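Local structure of hypothetical protein Atu1540 (Agrobacterium tumefaciens str. C58, 2HWJ) at residues Tyr5-Ser10 against Leu84-Ala89; Thr20-Gly25 against Asp130-Pro135; Arg27-Lys32 against Val72-Lys77. The protein is of unknown function but belongs to a putative ParB-like nuclease family of the ParB and sulfiredoxin clan. All coordinates share one frame; numbering follows the deposited sequence.

Contact 1: residues Tyr5-Ser10 against Leu84-Ala89; sequences YEPRLS and LTSEVA
S10 and T85 form an antiparallel hydrogen-bonded pair, with their CA atoms 5.2 Å apart. The amide of S10 gives an almost straight bond to the carbonyl of T85 (S10 N to T85 O 2.8 Å, N-H...O angle 175°). The return bond, T85 N to S10 O at 2.9 Å, is more bent. The separation holds at L9 and S86 and widens by P7, where P7 CA and E87 CA are 6.2 Å apart; overall the directions of 7-10 and 84-87 differ by 139°.

The hydroxyls of the same pair also meet, S10 OG to T85 OG1 at 2.9 Å. Each oxygen sits between its own backbone N and carbonyl carbon, which brings the two together on one face of the sheet. On the other face L9 turns its CD1 branch toward L84, and L9 CD1 lies 3.9 Å from L84 CB as the two leucines cross obliquely. S86 OG lies against the ring carbon P7 CB at 3.4 Å and makes a weak hydrogen bond to the carbonyl O of R8. The R8 guanidinium turns away, and its NH1 binds the G49 carbonyl of the second subunit.

Strand 9-13 is an outermost strand of the four-stranded mixed sheet within this chain, while P7 and L9 make backbone hydrogen bonds to the second subunit. Strand 82-90 is bonded on its other flank to strand 52-57, with which L84, S86 and V88 pair. The second subunit packs here too, its I52 against L9 and its L9 against L84.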
loop_
_atom_site.group_PDB
_atom_site.type_symbol
_atom_site.label_atom_id
_atom_site.label_comp_id
_atom_site.label_asym_id
_atom_site.label_seq_id
_atom_site.Cartn_x
_atom_site.Cartn_y
_atom_site.Cartn_z
ATOM N N TYR A 5 -20.143 -7.573 -10.266
ATOM C CA TYR A 5 -19.145 -6.449 -10.107
ATOM C C TYR A 5 -18.935 -5.506 -8.960
ATOM O O TYR A 5 -18.216 -4.518 -9.206
ATOM C CB TYR A 5 -19.104 -5.604 -11.357
ATOM N N GLU A 6 -19.609 -5.708 -7.809
ATOM C CA GLU A 6 -19.173 -5.307 -6.436
ATOM C C GLU A 6 -20.039 -4.517 -5.436
ATOM O O GLU A 6 -21.231 -4.794 -5.357
ATOM C CB GLU A 6 -17.642 -5.187 -6.257
ATOM C CG GLU A 6 -16.985 -6.585 -6.049
ATOM C CD GLU A 6 -17.775 -7.729 -6.775
ATOM O OE1 GLU A 6 -17.386 -8.177 -7.914
ATOM O OE2 GLU A 6 -18.813 -8.151 -6.199
ATOM N N PRO A 7 -19.452 -3.601 -4.619
ATOM C CA PRO A 7 -20.068 -3.469 -3.346
ATOM C C PRO A 7 -21.471 -2.894 -3.504
ATOM O O PRO A 7 -21.798 -2.299 -4.548
ATOM C CB PRO A 7 -19.133 -2.513 -2.615
ATOM C CG PRO A 7 -18.486 -1.741 -3.639
ATOM C CD PRO A 7 -18.366 -2.619 -4.797
ATOM N N ARG A 8 -22.306 -3.112 -2.483
ATOM C CA ARG A 8 -23.727 -2.811 -2.625
ATOM C C ARG A 8 -24.108 -2.087 -1.385
ATOM O O ARG A 8 -23.424 -2.194 -0.361
ATOM C CB ARG A 8 -24.560 -4.071 -2.744
ATOM C CG ARG A 8 -24.436 -4.768 -4.078
ATOM C CD ARG A 8 -25.452 -5.916 -4.223
ATOM N NE ARG A 8 -25.172 -6.798 -5.357
ATOM C CZ ARG A 8 -25.961 -6.908 -6.416
ATOM N NH1 ARG A 8 -27.065 -6.176 -6.448
ATOM N NH2 ARG A 8 -25.668 -7.731 -7.435
ATOM N N LEU A 9 -25.188 -1.326 -1.469
ATOM C CA LEU A 9 -25.696 -0.615 -0.317
ATOM C C LEU A 9 -26.494 -1.563 0.573
ATOM O O LEU A 9 -27.306 -2.354 0.064
ATOM C CB LEU A 9 -26.630 0.463 -0.796
ATOM C CG LEU A 9 -27.241 1.292 0.325
ATOM C CD1 LEU A 9 -26.142 2.108 0.991
ATOM C CD2 LEU A 9 -28.328 2.188 -0.164
ATOM N N SER A 10 -26.272 -1.488 1.884
ATOM C CA SER A 10 -27.243 -2.048 2.798
ATOM C C SER A 10 -27.387 -1.173 3.961
ATOM O O SER A 10 -27.009 0.001 3.889
ATOM C CB SER A 10 -26.970 -3.479 3.245
ATOM O OG SER A 10 -25.614 -3.666 3.416
ATOM N N LEU A 84 -26.414 3.332 6.913
ATOM C CA LEU A 84 -26.077 2.661 5.659
ATOM C C LEU A 84 -24.704 2.083 5.753
ATOM O O LEU A 84 -23.828 2.641 6.472
ATOM C CB LEU A 84 -26.022 3.670 4.564
ATOM C CG LEU A 84 -27.329 4.432 4.364
ATOM C CD1 LEU A 84 -27.176 5.375 3.225
ATOM C CD2 LEU A 84 -28.548 3.466 4.237
ATOM N N THR A 85 -24.491 0.975 5.064
ATOM C CA THR A 85 -23.256 0.235 5.171
ATOM C C THR A 85 -22.965 -0.305 3.761
ATOM O O THR A 85 -23.859 -0.380 2.909
ATOM C CB THR A 85 -23.466 -1.075 5.932
ATOM O OG1 THR A 85 -24.562 -1.790 5.320
ATOM C CG2 THR A 85 -23.782 -0.894 7.408
ATOM N N SER A 86 -21.716 -0.729 3.542
ATOM C CA SER A 86 -21.325 -1.339 2.325
ATOM C C SER A 86 -20.393 -2.440 2.746
ATOM O O SER A 86 -19.385 -2.185 3.423
ATOM C CB SER A 86 -20.546 -0.370 1.483
ATOM O OG SER A 86 -20.267 -0.999 0.252
ATOM N N GLU A 87 -20.770 -3.663 2.399
ATOM C CA GLU A 87 -19.991 -4.798 2.691
ATOM C C GLU A 87 -18.807 -4.744 1.740
ATOM O O GLU A 87 -18.998 -4.735 0.528
ATOM C CB GLU A 87 -20.868 -6.051 2.500
ATOM C CG GLU A 87 -20.178 -7.395 2.670
ATOM C CD GLU A 87 -21.161 -8.630 2.507
ATOM O OE1 GLU A 87 -21.017 -9.436 1.507
ATOM O OE2 GLU A 87 -22.039 -8.811 3.402
ATOM N N VAL A 88 -17.597 -4.718 2.297
ATOM C CA VAL A 88 -16.363 -4.734 1.527
ATOM C C VAL A 88 -15.558 -6.039 1.616
ATOM O O VAL A 88 -14.432 -6.123 1.106
ATOM C CB VAL A 88 -15.405 -3.606 1.923
ATOM C CG1 VAL A 88 -16.055 -2.300 1.673
ATOM C CG2 VAL A 88 -14.966 -3.747 3.390
ATOM N N ALA A 89 -16.095 -7.043 2.285
ATOM C CA ALA A 89 -15.439 -8.329 2.336
ATOM C C ALA A 89 -16.326 -9.274 3.061
ATOM O O ALA A 89 -17.133 -8.878 3.911
ATOM C CB ALA A 89 -14.101 -8.227 3.027
#

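Contact 2: residues Thr20-Gly25 against Asp130-Pro135; sequences TQIAVG and DLEDDP
L131 reaches across to the 20-25 segment with its whole side chain. Its CB faces V24 CG2 at 4.1 Å. Beyond CG, which lies anti to the carbonyl carbon (chi1 -68°), the branches part: L131 CD1 approaches V24 CG1 at 4.2 Å, while L131 CD2 turns to the backbone carbonyls of Q21 and I22, 3.3 Å from I22 O. The L131 and V24 side chains cross at about a right angle.

The contact is built on a minimal parallel sheet in which strands 23-24 and 132-133, far apart in sequence, pair A23 with E132 and V24 with D133. E132 N donates to I22 O (2.9 Å) and V24 N to E132 O. D134 N lies against V24 O at a distance too short to be relied on. Both strands run directly into helices, with G25 and D134 as the N-cap residues.

On the face of A23 and E132, the extended E132 chain runs beside I22, with E132 OE1 3.6 Å from I22 CG2; E132 OE2 accepts the amide of A114. A23 CB also packs on D134 CB at 3.7 Å. The D134 carboxylate forms a salt bridge with R166, and D133 OD1 accepts the F26 amide at the start of helix 26-37.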
loop_
_atom_site.group_PDB
_atom_site.type_symbol
_atom_site.label_atom_id
_atom_site.label_comp_id
_atom_site.label_asym_id
_atom_site.label_seq_id
_atom_site.Cartn_x
_atom_site.Cartn_y
_atom_site.Cartn_z
ATOM N N THR A 20 -14.791 -3.288 16.084
ATOM C CA THR A 20 -13.589 -4.044 15.923
ATOM C C THR A 20 -12.445 -3.423 16.663
ATOM O O THR A 20 -11.268 -3.696 16.399
ATOM C CB THR A 20 -13.277 -4.362 14.364
ATOM O OG1 THR A 20 -13.058 -3.163 13.643
ATOM C CG2 THR A 20 -14.402 -5.193 13.655
ATOM N N GLN A 21 -12.760 -2.591 17.640
ATOM C CA GLN A 21 -11.757 -1.945 18.543
ATOM C C GLN A 21 -12.396 -1.699 19.898
ATOM O O GLN A 21 -13.630 -1.677 20.048
ATOM C CB GLN A 21 -11.203 -0.644 17.936
ATOM C CG GLN A 21 -12.189 0.510 17.807
ATOM C CD GLN A 21 -11.659 1.611 16.944
ATOM O OE1 GLN A 21 -11.338 1.351 15.815
ATOM N NE2 GLN A 21 -11.611 2.867 17.441
ATOM N N ILE A 22 -11.569 -1.510 20.906
ATOM C CA ILE A 22 -12.006 -1.445 22.278
ATOM C C ILE A 22 -12.294 -0.022 22.672
ATOM O O ILE A 22 -13.180 0.214 23.480
ATOM C CB ILE A 22 -10.944 -2.081 23.147
ATOM C CG1 ILE A 22 -10.918 -3.562 22.824
ATOM C CG2 ILE A 22 -11.306 -1.978 24.589
ATOM C CD1 ILE A 22 -9.816 -4.256 23.339
ATOM N N ALA A 23 -11.603 0.948 22.052
ATOM C CA ALA A 23 -11.658 2.339 22.560
ATOM C C ALA A 23 -11.823 3.379 21.491
ATOM O O ALA A 23 -11.552 3.099 20.351
ATOM C CB ALA A 23 -10.487 2.663 23.493
ATOM N N VAL A 24 -12.337 4.547 21.880
ATOM C CA VAL A 24 -12.386 5.737 21.045
ATOM C C VAL A 24 -12.220 6.921 21.989
ATOM O O VAL A 24 -12.236 6.761 23.221
ATOM C CB VAL A 24 -13.753 5.911 20.357
ATOM C CG1 VAL A 24 -13.977 4.898 19.255
ATOM C CG2 VAL A 24 -14.933 5.827 21.420
ATOM N N GLY A 25 -12.079 8.118 21.432
ATOM C CA GLY A 25 -11.866 9.319 22.211
ATOM C C GLY A 25 -13.222 9.958 22.308
ATOM O O GLY A 25 -13.779 10.414 21.324
ATOM N N ASP A 130 -20.586 -0.091 24.291
ATOM C CA ASP A 130 -19.459 -0.510 25.170
ATOM C C ASP A 130 -18.045 -0.003 24.813
ATOM O O ASP A 130 -17.118 -0.322 25.450
ATOM C CB ASP A 130 -19.319 -2.023 25.178
ATOM C CG ASP A 130 -20.491 -2.739 25.867
ATOM O OD1 ASP A 130 -21.068 -2.185 26.836
ATOM O OD2 ASP A 130 -20.789 -3.895 25.415
ATOM N N LEU A 131 -17.842 0.759 23.773
ATOM C CA LEU A 131 -16.545 1.362 23.610
ATOM C C LEU A 131 -16.081 2.099 24.861
ATOM O O LEU A 131 -16.865 2.725 25.512
ATOM C CB LEU A 131 -16.604 2.268 22.419
ATOM C CG LEU A 131 -16.773 1.314 21.228
ATOM C CD1 LEU A 131 -16.973 2.042 19.911
ATOM C CD2 LEU A 131 -15.518 0.406 21.124
ATOM N N GLU A 132 -14.793 1.951 25.191
ATOM C CA GLU A 132 -14.064 2.635 26.260
ATOM C C GLU A 132 -13.525 3.964 25.771
ATOM O O GLU A 132 -13.302 4.150 24.562
ATOM C CB GLU A 132 -12.862 1.809 26.655
ATOM C CG GLU A 132 -13.220 0.620 27.425
ATOM C CD GLU A 132 -12.010 -0.284 27.773
ATOM O OE1 GLU A 132 -12.242 -1.508 28.077
ATOM O OE2 GLU A 132 -10.845 0.216 27.777
ATOM N N ASP A 133 -13.251 4.883 26.700
ATOM C CA ASP A 133 -12.838 6.231 26.295
ATOM C C ASP A 133 -11.371 6.233 26.329
ATOM O O ASP A 133 -10.829 6.058 27.422
ATOM C CB ASP A 133 -13.397 7.275 27.243
ATOM C CG ASP A 133 -12.919 8.723 26.937
ATOM O OD1 ASP A 133 -12.493 9.105 25.810
ATOM O OD2 ASP A 133 -13.000 9.546 27.874
ATOM N N ASP A 134 -10.710 6.399 25.168
ATOM C CA ASP A 134 -9.275 6.652 25.228
ATOM C C ASP A 134 -8.920 8.163 25.065
ATOM O O ASP A 134 -8.911 8.726 23.988
ATOM C CB ASP A 134 -8.449 5.668 24.427
ATOM C CG ASP A 134 -6.927 6.059 24.330
ATOM O OD1 ASP A 134 -6.492 7.014 25.057
ATOM O OD2 ASP A 134 -6.146 5.419 23.507
ATOM N N PRO A 135 -8.646 8.837 26.187
ATOM C CA PRO A 135 -8.470 10.294 26.060
ATOM C C PRO A 135 -7.252 10.636 25.231
ATOM O O PRO A 135 -7.232 11.681 24.587
ATOM C CB PRO A 135 -8.325 10.796 27.525
ATOM C CG PRO A 135 -7.918 9.518 28.342
ATOM C CD PRO A 135 -8.549 8.337 27.585
#

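Contact 3: residues Arg27-Lys32 against Val72-Lys77; sequences REVELK and VLALSK
V29 and A74 mark the closest backbone approach of the two helices, their CA atoms 5.1 Å apart. V29 points at the partner helix and divides its two methyls: V29 CG1, anti to the backbone N (chi1 172°), rests against the backbone of A74, 3.9 Å from A74 CA, whereas V29 CG2 meets the L73 CD2 methyl at 3.8 Å, the two side chains crossing at about a right angle. A74 in turn directs its small methyl toward helix 26-37, where A74 CB touches K32 CB at 3.7 Å and the carbonyl O of V29.

Farther out, E30 starts away from the partner helix, but its chain bends at chi2 (-58°) and carries OE1 back to NZ of K77, whose side chain is extended. At 3.8 Å between E30 OE1 and K77 NZ this salt bridge is long, and E30 OE1 has a second cationic partner in R33 NE. K77 also makes a cation-pi contact with F26 and packs on R33. K32 leads away from A74 beyond its CB and packs on H70 and L71, and on Y5 of the second subunit. V24 of strand 23-24 also packs on V29 here.

The short helical segments cross at -57° with their axes 8.4 Å apart. This is an oblique helix-helix packing with an alanine at the crossing point, joining helices 26-37 and 69-77 within the ParB-like nuclease family region.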
loop_
_atom_site.group_PDB
_atom_site.type_symbol
_atom_site.label_atom_id
_atom_site.label_comp_id
_atom_site.label_asym_id
_atom_site.label_seq_id
_atom_site.Cartn_x
_atom_site.Cartn_y
_atom_site.Cartn_z
ATOM N N ARG A 27 -14.078 12.617 23.541
ATOM C CA ARG A 27 -14.128 14.034 23.155
ATOM C C ARG A 27 -14.483 14.177 21.662
ATOM O O ARG A 27 -15.256 15.054 21.299
ATOM C CB ARG A 27 -12.815 14.774 23.468
ATOM C CG ARG A 27 -13.011 16.063 24.222
ATOM C CD ARG A 27 -11.785 16.967 24.221
ATOM N NE ARG A 27 -11.583 17.580 22.908
ATOM C CZ ARG A 27 -11.569 18.902 22.667
ATOM N NH1 ARG A 27 -11.753 19.769 23.677
ATOM N NH2 ARG A 27 -11.370 19.344 21.406
ATOM N N GLU A 28 -13.887 13.318 20.808
ATOM C CA GLU A 28 -14.104 13.343 19.370
ATOM C C GLU A 28 -15.586 12.962 19.164
ATOM O O GLU A 28 -16.331 13.713 18.486
ATOM C CB GLU A 28 -13.126 12.383 18.656
ATOM C CG GLU A 28 -12.991 12.530 17.069
ATOM C CD GLU A 28 -11.534 12.096 16.457
ATOM O OE1 GLU A 28 -10.844 11.206 17.063
ATOM O OE2 GLU A 28 -11.077 12.597 15.375
ATOM N N VAL A 29 -16.019 11.842 19.801
ATOM C CA VAL A 29 -17.437 11.462 19.806
ATOM C C VAL A 29 -18.324 12.702 20.063
ATOM O O VAL A 29 -19.087 13.101 19.162
ATOM C CB VAL A 29 -17.755 10.366 20.824
ATOM C CG1 VAL A 29 -19.264 10.125 20.956
ATOM C CG2 VAL A 29 -17.079 9.130 20.432
ATOM N N GLU A 30 -18.199 13.335 21.235
ATOM C CA GLU A 30 -19.000 14.550 21.584
ATOM C C GLU A 30 -18.976 15.678 20.524
ATOM O O GLU A 30 -20.041 16.253 20.190
ATOM C CB GLU A 30 -18.627 15.102 22.966
ATOM C CG GLU A 30 -18.904 14.167 24.149
ATOM C CD GLU A 30 -20.374 13.739 24.267
ATOM O OE1 GLU A 30 -20.658 12.482 24.237
ATOM O OE2 GLU A 30 -21.247 14.647 24.389
ATOM N N LEU A 31 -17.795 15.994 19.976
ATOM C CA LEU A 31 -17.750 16.928 18.830
ATOM C C LEU A 31 -18.634 16.436 17.679
ATOM O O LEU A 31 -19.547 17.158 17.279
ATOM C CB LEU A 31 -16.329 17.249 18.367
ATOM C CG LEU A 31 -15.567 18.032 19.460
ATOM C CD1 LEU A 31 -14.142 18.325 18.995
ATOM C CD2 LEU A 31 -16.293 19.329 19.956
ATOM N N LYS A 32 -18.423 15.199 17.185
ATOM C CA LYS A 32 -19.359 14.641 16.195
ATOM C C LYS A 32 -20.811 14.823 16.643
ATOM O O LYS A 32 -21.591 15.376 15.880
ATOM C CB LYS A 32 -19.027 13.219 15.808
ATOM C CG LYS A 32 -17.965 13.094 14.697
ATOM C CD LYS A 32 -17.188 11.823 14.977
ATOM C CE LYS A 32 -16.223 11.390 13.900
ATOM N NZ LYS A 32 -15.727 12.467 13.007
ATOM N N VAL A 72 -19.962 6.304 14.507
ATOM C CA VAL A 72 -21.069 5.426 14.880
ATOM C C VAL A 72 -21.514 5.536 16.359
ATOM O O VAL A 72 -22.745 5.569 16.648
ATOM C CB VAL A 72 -20.878 3.958 14.420
ATOM C CG1 VAL A 72 -21.993 3.108 14.905
ATOM C CG2 VAL A 72 -20.825 3.864 12.875
ATOM N N LEU A 73 -20.575 5.662 17.298
ATOM C CA LEU A 73 -21.014 5.914 18.669
ATOM C C LEU A 73 -21.743 7.270 18.750
ATOM O O LEU A 73 -22.757 7.407 19.454
ATOM C CB LEU A 73 -19.847 5.835 19.605
ATOM C CG LEU A 73 -19.986 5.972 21.124
ATOM C CD1 LEU A 73 -20.961 4.939 21.703
ATOM C CD2 LEU A 73 -18.616 5.884 21.795
ATOM N N ALA A 74 -21.243 8.263 18.012
ATOM C CA ALA A 74 -21.876 9.576 18.081
ATOM C C ALA A 74 -23.354 9.388 17.709
ATOM O O ALA A 74 -24.270 9.894 18.414
ATOM C CB ALA A 74 -21.226 10.568 17.142
ATOM N N LEU A 75 -23.591 8.642 16.620
ATOM C CA LEU A 75 -24.947 8.571 16.061
ATOM C C LEU A 75 -25.789 7.746 17.035
ATOM O O LEU A 75 -26.945 8.059 17.333
ATOM C CB LEU A 75 -24.936 7.927 14.681
ATOM C CG LEU A 75 -24.915 8.610 13.310
ATOM C CD1 LEU A 75 -24.561 10.004 13.295
ATOM C CD2 LEU A 75 -24.000 7.872 12.362
ATOM N N SER A 76 -25.171 6.732 17.596
ATOM C CA SER A 76 -25.883 5.908 18.526
ATOM C C SER A 76 -26.329 6.700 19.759
ATOM O O SER A 76 -27.525 6.691 20.120
ATOM C CB SER A 76 -25.006 4.793 18.957
ATOM O OG SER A 76 -25.743 4.199 19.965
ATOM N N LYS A 77 -25.382 7.422 20.371
ATOM C CA LYS A 77 -25.739 8.347 21.419
ATOM C C LYS A 77 -26.785 9.406 20.987
ATOM O O LYS A 77 -27.544 9.889 21.828
ATOM C CB LYS A 77 -24.512 8.997 22.036
ATOM C CG LYS A 77 -23.629 8.033 22.776
ATOM C CD LYS A 77 -22.576 8.839 23.621
ATOM C CE LYS A 77 -21.634 7.984 24.512
ATOM N NZ LYS A 77 -20.889 8.868 25.486
#

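Overall arrangement
Contacts 2 and 3 form one continuous core: their centres lie about 11 Å apart, and V24 CG2 meets L73 CD2 at 3.7 Å, with L131 CB close to the same methyl. Strand 23-24 leads straight into helix 26-37, and both segments of contact 3 lie between those of contact 2 along the chain. Contact 1 stands apart beside the second subunit, its centre about 25 Å from that of contact 2 and 23 Å from that of contact 3, touching neither. Sequence joins it to them, strand 9-13 leading to strand 23-24 and helix 69-77 to strand 82-90; across the subunit interface, Y5 of the second subunit packs on K32. No active site is established for this protein.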